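Local coordinates for 6-phosphogluconate dehydratase (Shewanella oneidensis, PDB 2GP4), which probably catalyses the dehydration of 6-phosphogluconate to 2-dehydro-3-deoxy-6-phosphogluconate and is seen in its apo form, without the iron-sulfur cluster, at residues L443-V457 against A535-P547. Residues are numbered along the deposited sequence; the frame is centred on the assembly and turned at random.
Sequences LKGNLGRAVIKVSAV and ASGKVPAAIHLTP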
ATOM      1  N   LEU A 443      -3.061 -15.344   8.355  1.00 19.13           N
ATOM      2  CA  LEU A 443      -2.849 -16.767   8.610  1.00 19.51           C
ATOM      3  C   LEU A 443      -1.903 -16.940   9.798  1.00 20.01           C
ATOM      4  O   LEU A 443      -0.851 -16.297   9.856  1.00 20.36           O
ATOM      5  CB  LEU A 443      -2.321 -17.485   7.361  1.00 19.38           C
ATOM      6  CG  LEU A 443      -3.184 -17.423   6.088  1.00 19.04           C
ATOM      7  CD1 LEU A 443      -2.388 -17.846   4.866  1.00 18.73           C
ATOM      8  CD2 LEU A 443      -4.476 -18.245   6.195  1.00 17.88           C
ATOM      9  N   LYS A 444      -2.298 -17.788  10.747  1.00 20.20           N
ATOM     10  CA  LYS A 444      -1.500 -18.073  11.938  1.00 20.53           C
ATOM     11  C   LYS A 444      -1.230 -19.570  12.053  1.00 20.32           C
ATOM     12  O   LYS A 444      -2.023 -20.384  11.582  1.00 20.21           O
ATOM     13  CB  LYS A 444      -2.237 -17.638  13.214  1.00 20.65           C
ATOM     14  CG  LYS A 444      -2.555 -16.164  13.337  1.00 22.26           C
ATOM     15  CD  LYS A 444      -2.604 -15.728  14.813  1.00 23.91           C
ATOM     16  CE  LYS A 444      -3.827 -16.271  15.571  1.00 24.31           C
ATOM     17  NZ  LYS A 444      -5.027 -15.395  15.454  1.00 23.93           N
ATOM     18  N   GLY A 445      -0.120 -19.920  12.705  1.00 20.19           N
ATOM     19  CA  GLY A 445       0.164 -21.300  13.092  1.00 19.96           C
ATOM     20  C   GLY A 445       1.586 -21.492  13.584  1.00 19.91           C
ATOM     21  O   GLY A 445       2.282 -20.518  13.902  1.00 19.84           O
ATOM     22  N   ASN A 446       2.024 -22.748  13.635  1.00 19.55           N
ATOM     23  CA  ASN A 446       3.390 -23.068  14.060  1.00 19.60           C
ATOM     24  C   ASN A 446       4.449 -22.482  13.114  1.00 19.27           C
ATOM     25  O   ASN A 446       5.585 -22.230  13.528  1.00 19.42           O
ATOM     26  CB  ASN A 446       3.580 -24.589  14.251  1.00 19.43           C
ATOM     27  CG  ASN A 446       3.462 -25.380  12.940  1.00 20.17           C
ATOM     28  OD1 ASN A 446       2.869 -24.915  11.957  1.00 19.23           O
ATOM     29  ND2 ASN A 446       4.030 -26.589  12.929  1.00 20.13           N
ATOM     30  N   LEU A 447       4.064 -22.262  11.855  1.00 18.74           N
ATOM     31  CA  LEU A 447       4.945 -21.634  10.862  1.00 18.48           C
ATOM     32  C   LEU A 447       5.123 -20.127  11.082  1.00 18.47           C
ATOM     33  O   LEU A 447       6.104 -19.533  10.613  1.00 18.61           O
ATOM     34  CB  LEU A 447       4.441 -21.905   9.441  1.00 18.36           C
ATOM     35  CG  LEU A 447       4.723 -23.300   8.859  1.00 17.96           C
ATOM     36  CD1 LEU A 447       3.774 -23.632   7.729  1.00 17.15           C
ATOM     37  CD2 LEU A 447       6.162 -23.409   8.382  1.00 18.27           C
ATOM     38  N   GLY A 448       4.173 -19.515  11.786  1.00 18.20           N
ATOM     39  CA  GLY A 448       4.252 -18.095  12.124  1.00 18.01           C
ATOM     40  C   GLY A 448       3.033 -17.298  11.697  1.00 17.89           C
ATOM     41  O   GLY A 448       1.898 -17.690  11.957  1.00 18.07           O
ATOM     42  N   ARG A 449       3.276 -16.166  11.045  1.00 17.59           N
ATOM     43  CA  ARG A 449       2.207 -15.280  10.603  1.00 17.24           C
ATOM     44  C   ARG A 449       2.439 -14.875   9.152  1.00 16.98           C
ATOM     45  O   ARG A 449       3.561 -14.538   8.766  1.00 16.88           O
ATOM     46  CB  ARG A 449       2.127 -14.038  11.500  1.00 17.07           C
ATOM     47  CG  ARG A 449       1.790 -14.334  12.971  1.00 17.51           C
ATOM     48  CD  ARG A 449       2.015 -13.116  13.895  1.00 17.49           C
ATOM     49  NE  ARG A 449       1.159 -11.980  13.537  1.00 18.19           N
ATOM     50  CZ  ARG A 449      -0.101 -11.826  13.936  1.00 18.81           C
ATOM     51  NH1 ARG A 449      -0.680 -12.734  14.715  1.00 19.37           N
ATOM     52  NH2 ARG A 449      -0.794 -10.763  13.549  1.00 18.95           N
ATOM     53  N   ALA A 450       1.379 -14.924   8.350  1.00 16.59           N
ATOM     54  CA  ALA A 450       1.429 -14.463   6.965  1.00 16.27           C
ATOM     55  C   ALA A 450       0.103 -13.813   6.572  1.00 16.29           C
ATOM     56  O   ALA A 450      -0.842 -13.787   7.353  1.00 16.36           O
ATOM     57  CB  ALA A 450       1.760 -15.626   6.034  1.00 16.00           C
ATOM     58  N   VAL A 451       0.034 -13.277   5.362  1.00 16.62           N
ATOM     59  CA  VAL A 451      -1.231 -12.787   4.824  1.00 16.72           C
ATOM     60  C   VAL A 451      -1.557 -13.505   3.514  1.00 16.75           C
ATOM     61  O   VAL A 451      -0.673 -14.069   2.866  1.00 16.60           O
ATOM     62  CB  VAL A 451      -1.256 -11.237   4.649  1.00 16.76           C
ATOM     63  CG1 VAL A 451      -1.147 -10.534   6.005  1.00 17.01           C
ATOM     64  CG2 VAL A 451      -0.161 -10.763   3.711  1.00 16.58           C
ATOM     65  N   ILE A 452      -2.837 -13.493   3.151  1.00 16.93           N
ATOM     66  CA  ILE A 452      -3.318 -14.103   1.918  1.00 17.12           C
ATOM     67  C   ILE A 452      -4.438 -13.252   1.317  1.00 17.59           C
ATOM     68  O   ILE A 452      -5.307 -12.759   2.047  1.00 17.39           O
ATOM     69  CB  ILE A 452      -3.793 -15.587   2.144  1.00 17.13           C
ATOM     70  CG1 ILE A 452      -4.185 -16.256   0.817  1.00 16.85           C
ATOM     71  CG2 ILE A 452      -4.939 -15.664   3.165  1.00 16.72           C
ATOM     72  CD1 ILE A 452      -4.210 -17.782   0.863  1.00 16.84           C
ATOM     73  N   LYS A 453      -4.388 -13.067  -0.006  1.00 17.91           N
ATOM     74  CA  LYS A 453      -5.515 -12.528  -0.756  1.00 18.50           C
ATOM     75  C   LYS A 453      -6.353 -13.651  -1.352  1.00 18.76           C
ATOM     76  O   LYS A 453      -5.870 -14.436  -2.179  1.00 18.83           O
ATOM     77  CB  LYS A 453      -5.064 -11.568  -1.859  1.00 18.52           C
ATOM     78  CG  LYS A 453      -4.752 -10.150  -1.374  1.00 19.41           C
ATOM     79  CD  LYS A 453      -5.909  -9.468  -0.632  1.00 19.85           C
ATOM     80  CE  LYS A 453      -7.106  -9.201  -1.535  1.00 21.05           C
ATOM     81  NZ  LYS A 453      -6.770  -8.373  -2.727  1.00 22.63           N
ATOM     82  N   VAL A 454      -7.609 -13.719  -0.922  1.00 18.76           N
ATOM     83  CA  VAL A 454      -8.519 -14.775  -1.354  1.00 19.05           C
ATOM     84  C   VAL A 454      -9.570 -14.260  -2.338  1.00 19.50           C
ATOM     85  O   VAL A 454     -10.441 -15.013  -2.772  1.00 19.73           O
ATOM     86  CB  VAL A 454      -9.200 -15.487  -0.148  1.00 19.07           C
ATOM     87  CG1 VAL A 454      -8.168 -16.244   0.668  1.00 18.81           C
ATOM     88  CG2 VAL A 454      -9.959 -14.495   0.738  1.00 18.05           C
ATOM     89  N   SER A 455      -9.468 -12.977  -2.682  1.00 19.86           N
ATOM     90  CA  SER A 455     -10.419 -12.291  -3.556  1.00 20.29           C
ATOM     91  C   SER A 455     -10.662 -12.961  -4.908  1.00 20.19           C
ATOM     92  O   SER A 455     -11.794 -12.969  -5.401  1.00 20.14           O
ATOM     93  CB  SER A 455      -9.957 -10.859  -3.791  1.00 20.39           C
ATOM     94  OG  SER A 455     -10.184 -10.081  -2.638  1.00 22.96           O
ATOM     95  N   ALA A 456      -9.599 -13.491  -5.508  1.00 19.99           N
ATOM     96  CA  ALA A 456      -9.696 -14.163  -6.806  1.00 20.20           C
ATOM     97  C   ALA A 456      -9.521 -15.678  -6.663  1.00 20.23           C
ATOM     98  O   ALA A 456      -9.312 -16.391  -7.649  1.00 20.31           O
ATOM     99  CB  ALA A 456      -8.671 -13.583  -7.790  1.00 19.90           C
ATOM    100  N   VAL A 457      -9.607 -16.160  -5.426  1.00 20.41           N
ATOM    101  CA  VAL A 457      -9.465 -17.585  -5.140  1.00 20.55           C
ATOM    102  C   VAL A 457     -10.842 -18.192  -4.912  1.00 21.01           C
ATOM    103  O   VAL A 457     -11.569 -17.786  -4.003  1.00 20.89           O
ATOM    104  CB  VAL A 457      -8.554 -17.847  -3.912  1.00 20.37           C
ATOM    105  CG1 VAL A 457      -8.406 -19.343  -3.654  1.00 20.04           C
ATOM    106  CG2 VAL A 457      -7.185 -17.210  -4.114  1.00 20.28           C
ATOM    107  N   ALA A 535      -0.437  -8.203  -6.625  1.00 31.35           N
ATOM    108  CA  ALA A 535      -1.776  -8.434  -7.164  1.00 31.27           C
ATOM    109  C   ALA A 535      -2.435  -9.688  -6.557  1.00 31.06           C
ATOM    110  O   ALA A 535      -1.806 -10.408  -5.774  1.00 31.31           O
ATOM    111  CB  ALA A 535      -1.716  -8.540  -8.698  1.00 31.13           C
ATOM    112  N   SER A 536      -3.691  -9.941  -6.933  1.00 30.33           N
ATOM    113  CA  SER A 536      -4.454 -11.086  -6.434  1.00 29.46           C
ATOM    114  C   SER A 536      -4.535 -12.211  -7.475  1.00 28.81           C
ATOM    115  O   SER A 536      -5.071 -12.023  -8.572  1.00 28.90           O
ATOM    116  CB  SER A 536      -5.874 -10.647  -6.051  1.00 29.65           C
ATOM    117  OG  SER A 536      -5.868  -9.545  -5.155  1.00 30.42           O
ATOM    118  N   GLY A 537      -4.016 -13.382  -7.124  1.00 27.60           N
ATOM    119  CA  GLY A 537      -4.096 -14.538  -8.000  1.00 26.45           C
ATOM    120  C   GLY A 537      -5.217 -15.496  -7.630  1.00 25.70           C
ATOM    121  O   GLY A 537      -5.922 -15.298  -6.632  1.00 25.43           O
ATOM    122  N   LYS A 538      -5.377 -16.536  -8.447  1.00 24.72           N
ATOM    123  CA  LYS A 538      -6.391 -17.567  -8.234  1.00 23.92           C
ATOM    124  C   LYS A 538      -5.846 -18.728  -7.396  1.00 23.10           C
ATOM    125  O   LYS A 538      -6.601 -19.576  -6.913  1.00 23.02           O
ATOM    126  CB  LYS A 538      -6.930 -18.073  -9.576  1.00 23.87           C
ATOM    127  CG  LYS A 538      -5.899 -18.805 -10.445  1.00 24.22           C
ATOM    128  CD  LYS A 538      -6.448 -19.077 -11.838  1.00 24.49           C
ATOM    129  CE  LYS A 538      -5.343 -19.434 -12.811  1.00 25.98           C
ATOM    130  NZ  LYS A 538      -5.896 -19.895 -14.118  1.00 27.77           N
ATOM    131  N   VAL A 539      -4.530 -18.763  -7.230  1.00 22.12           N
ATOM    132  CA  VAL A 539      -3.887 -19.792  -6.429  1.00 21.19           C
ATOM    133  C   VAL A 539      -3.688 -19.258  -5.014  1.00 20.60           C
ATOM    134  O   VAL A 539      -3.200 -18.138  -4.844  1.00 20.55           O
ATOM    135  CB  VAL A 539      -2.548 -20.229  -7.062  1.00 21.34           C
ATOM    136  CG1 VAL A 539      -1.722 -21.076  -6.095  1.00 21.27           C
ATOM    137  CG2 VAL A 539      -2.807 -20.986  -8.360  1.00 20.69           C
ATOM    138  N   PRO A 540      -4.082 -20.045  -3.993  1.00 20.06           N
ATOM    139  CA  PRO A 540      -3.881 -19.586  -2.618  1.00 19.57           C
ATOM    140  C   PRO A 540      -2.399 -19.364  -2.354  1.00 19.27           C
ATOM    141  O   PRO A 540      -1.581 -20.262  -2.592  1.00 19.07           O
ATOM    142  CB  PRO A 540      -4.406 -20.758  -1.772  1.00 19.36           C
ATOM    143  CG  PRO A 540      -4.372 -21.942  -2.693  1.00 19.42           C
ATOM    144  CD  PRO A 540      -4.706 -21.383  -4.034  1.00 19.99           C
ATOM    145  N   ALA A 541      -2.058 -18.168  -1.888  1.00 18.79           N
ATOM    146  CA  ALA A 541      -0.662 -17.834  -1.615  1.00 18.40           C
ATOM    147  C   ALA A 541      -0.488 -17.219  -0.226  1.00 17.85           C
ATOM    148  O   ALA A 541      -1.007 -16.139   0.051  1.00 17.83           O
ATOM    149  CB  ALA A 541      -0.127 -16.901  -2.690  1.00 18.25           C
ATOM    150  N   ALA A 542       0.223 -17.924   0.649  1.00 17.35           N
ATOM    151  CA  ALA A 542       0.611 -17.370   1.940  1.00 16.99           C
ATOM    152  C   ALA A 542       1.907 -16.592   1.753  1.00 16.68           C
ATOM    153  O   ALA A 542       2.934 -17.173   1.418  1.00 16.64           O
ATOM    154  CB  ALA A 542       0.777 -18.465   2.963  1.00 16.82           C
ATOM    155  N   ILE A 543       1.839 -15.276   1.946  1.00 16.61           N
ATOM    156  CA  ILE A 543       2.954 -14.368   1.632  1.00 16.65           C
ATOM    157  C   ILE A 543       3.390 -13.553   2.854  1.00 16.74           C
ATOM    158  O   ILE A 543       2.646 -13.447   3.833  1.00 16.57           O
ATOM    159  CB  ILE A 543       2.607 -13.402   0.451  1.00 16.78           C
ATOM    160  CG1 ILE A 543       1.412 -12.501   0.796  1.00 16.79           C
ATOM    161  CG2 ILE A 543       2.346 -14.180  -0.836  1.00 16.94           C
ATOM    162  CD1 ILE A 543       1.201 -11.338  -0.162  1.00 16.52           C
ATOM    163  N   HIS A 544       4.592 -12.969   2.789  1.00 16.84           N
ATOM    164  CA  HIS A 544       5.147 -12.179   3.902  1.00 17.03           C
ATOM    165  C   HIS A 544       5.358 -13.025   5.170  1.00 17.26           C
ATOM    166  O   HIS A 544       5.441 -12.482   6.275  1.00 17.03           O
ATOM    167  CB  HIS A 544       4.257 -10.954   4.222  1.00 16.85           C
ATOM    168  CG  HIS A 544       3.989 -10.068   3.044  1.00 16.36           C
ATOM    169  ND1 HIS A 544       3.428  -8.818   3.169  1.00 16.97           N
ATOM    170  CD2 HIS A 544       4.204 -10.251   1.718  1.00 16.07           C
ATOM    171  CE1 HIS A 544       3.306  -8.268   1.973  1.00 16.84           C
ATOM    172  NE2 HIS A 544       3.770  -9.118   1.076  1.00 16.10           N
ATOM    173  N   LEU A 545       5.451 -14.347   4.999  1.00 17.53           N
ATOM    174  CA  LEU A 545       5.687 -15.263   6.120  1.00 17.96           C
ATOM    175  C   LEU A 545       6.817 -14.780   7.027  1.00 18.24           C
ATOM    176  O   LEU A 545       7.896 -14.391   6.565  1.00 18.24           O
ATOM    177  CB  LEU A 545       5.959 -16.700   5.645  1.00 17.78           C
ATOM    178  CG  LEU A 545       6.074 -17.752   6.759  1.00 17.92           C
ATOM    179  CD1 LEU A 545       4.835 -17.777   7.662  1.00 17.54           C
ATOM    180  CD2 LEU A 545       6.346 -19.140   6.195  1.00 17.64           C
ATOM    181  N   THR A 546       6.535 -14.815   8.323  1.00 18.43           N
ATOM    182  CA  THR A 546       7.386 -14.236   9.337  1.00 18.63           C
ATOM    183  C   THR A 546       7.316 -15.121  10.584  1.00 18.99           C
ATOM    184  O   THR A 546       6.221 -15.563  10.969  1.00 18.69           O
ATOM    185  CB  THR A 546       6.943 -12.785   9.646  1.00 18.78           C
ATOM    186  OG1 THR A 546       6.959 -12.019   8.431  1.00 18.50           O
ATOM    187  CG2 THR A 546       7.867 -12.116  10.667  1.00 18.75           C
ATOM    188  N   PRO A 547       8.484 -15.399  11.209  1.00 19.46           N
ATOM    189  CA  PRO A 547       9.840 -14.965  10.815  1.00 19.69           C
ATOM    190  C   PRO A 547      10.298 -15.554   9.482  1.00 20.04           C
ATOM    191  O   PRO A 547       9.963 -16.698   9.164  1.00 20.36           O
ATOM    192  CB  PRO A 547      10.724 -15.492  11.958  1.00 19.53           C
ATOM    193  CG  PRO A 547       9.797 -15.722  13.098  1.00 19.17           C
ATOM    194  CD  PRO A 547       8.520 -16.189  12.453  1.00 19.56           C
TER
HETATM  195  O   HOH W   1       8.654 -19.205   9.075  1.00 22.73           O
HETATM  196  O   HOH W   2      -1.928 -14.236  -1.472  1.00 13.94           O
HETATM  197  O   HOH W   3      -6.795 -13.561  -4.777  1.00 16.26           O
HETATM  198  O   HOH W   4      -3.707 -15.838  -2.734  1.00 22.80           O
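V451 and I543 form an antiparallel hydrogen-bonded pair, and R449 pairs likewise with T546; the register slips by one residue between the pairs, a beta bulge where the chain corners at H544. Both bonds of the first pair are nearly straight: I543 N reaches V451 O at 2.9 Å with 174° at the hydrogen. In the second, R449 N to T546 O is well aligned at 3.0 Å, whereas the return bond from T546 N is weak (132°). T546 OG1 also bonds to H544 O at 2.7 Å, bridging the corner, the donor tilted from the carbonyl plane.

On the face carrying V451, its CG2 meets I543 CG1 at 3.7 Å, the side chains crossing at a slant, and also lies over one face of the H544 ring. I543 CG1 sits between its own backbone N and carbonyl carbon (chi1 62°), a rotation that brings it to V451 O as well. A542 CB, on the other face, receives L443 CD1 at 3.7 Å; A450 CB and L545 CD1, 4.1 Å apart, extend this apolar layer. I452 CD1 packs against P540 CB at 4.0 Å.

Past I452 the strands part and water bridges them: one molecule links K453 N to A541 O, a second K453 O to A541 N, and a third, also gripping K453 O, reaches G537 O and A456 N. K453, bent at chi2, chi3 and chi4, folds back and donates from NZ to S536 OG at 2.8 Å; an alanine here would probably leave that hydroxyl without its lysine partner and open a gap beside S536.

In this mixed sheet of the C-terminal domain, backbone polar groups of 449-451 thus pair directly, while those of K453 and A541, where the strands have parted, rely on water, with V457 still packed beyond.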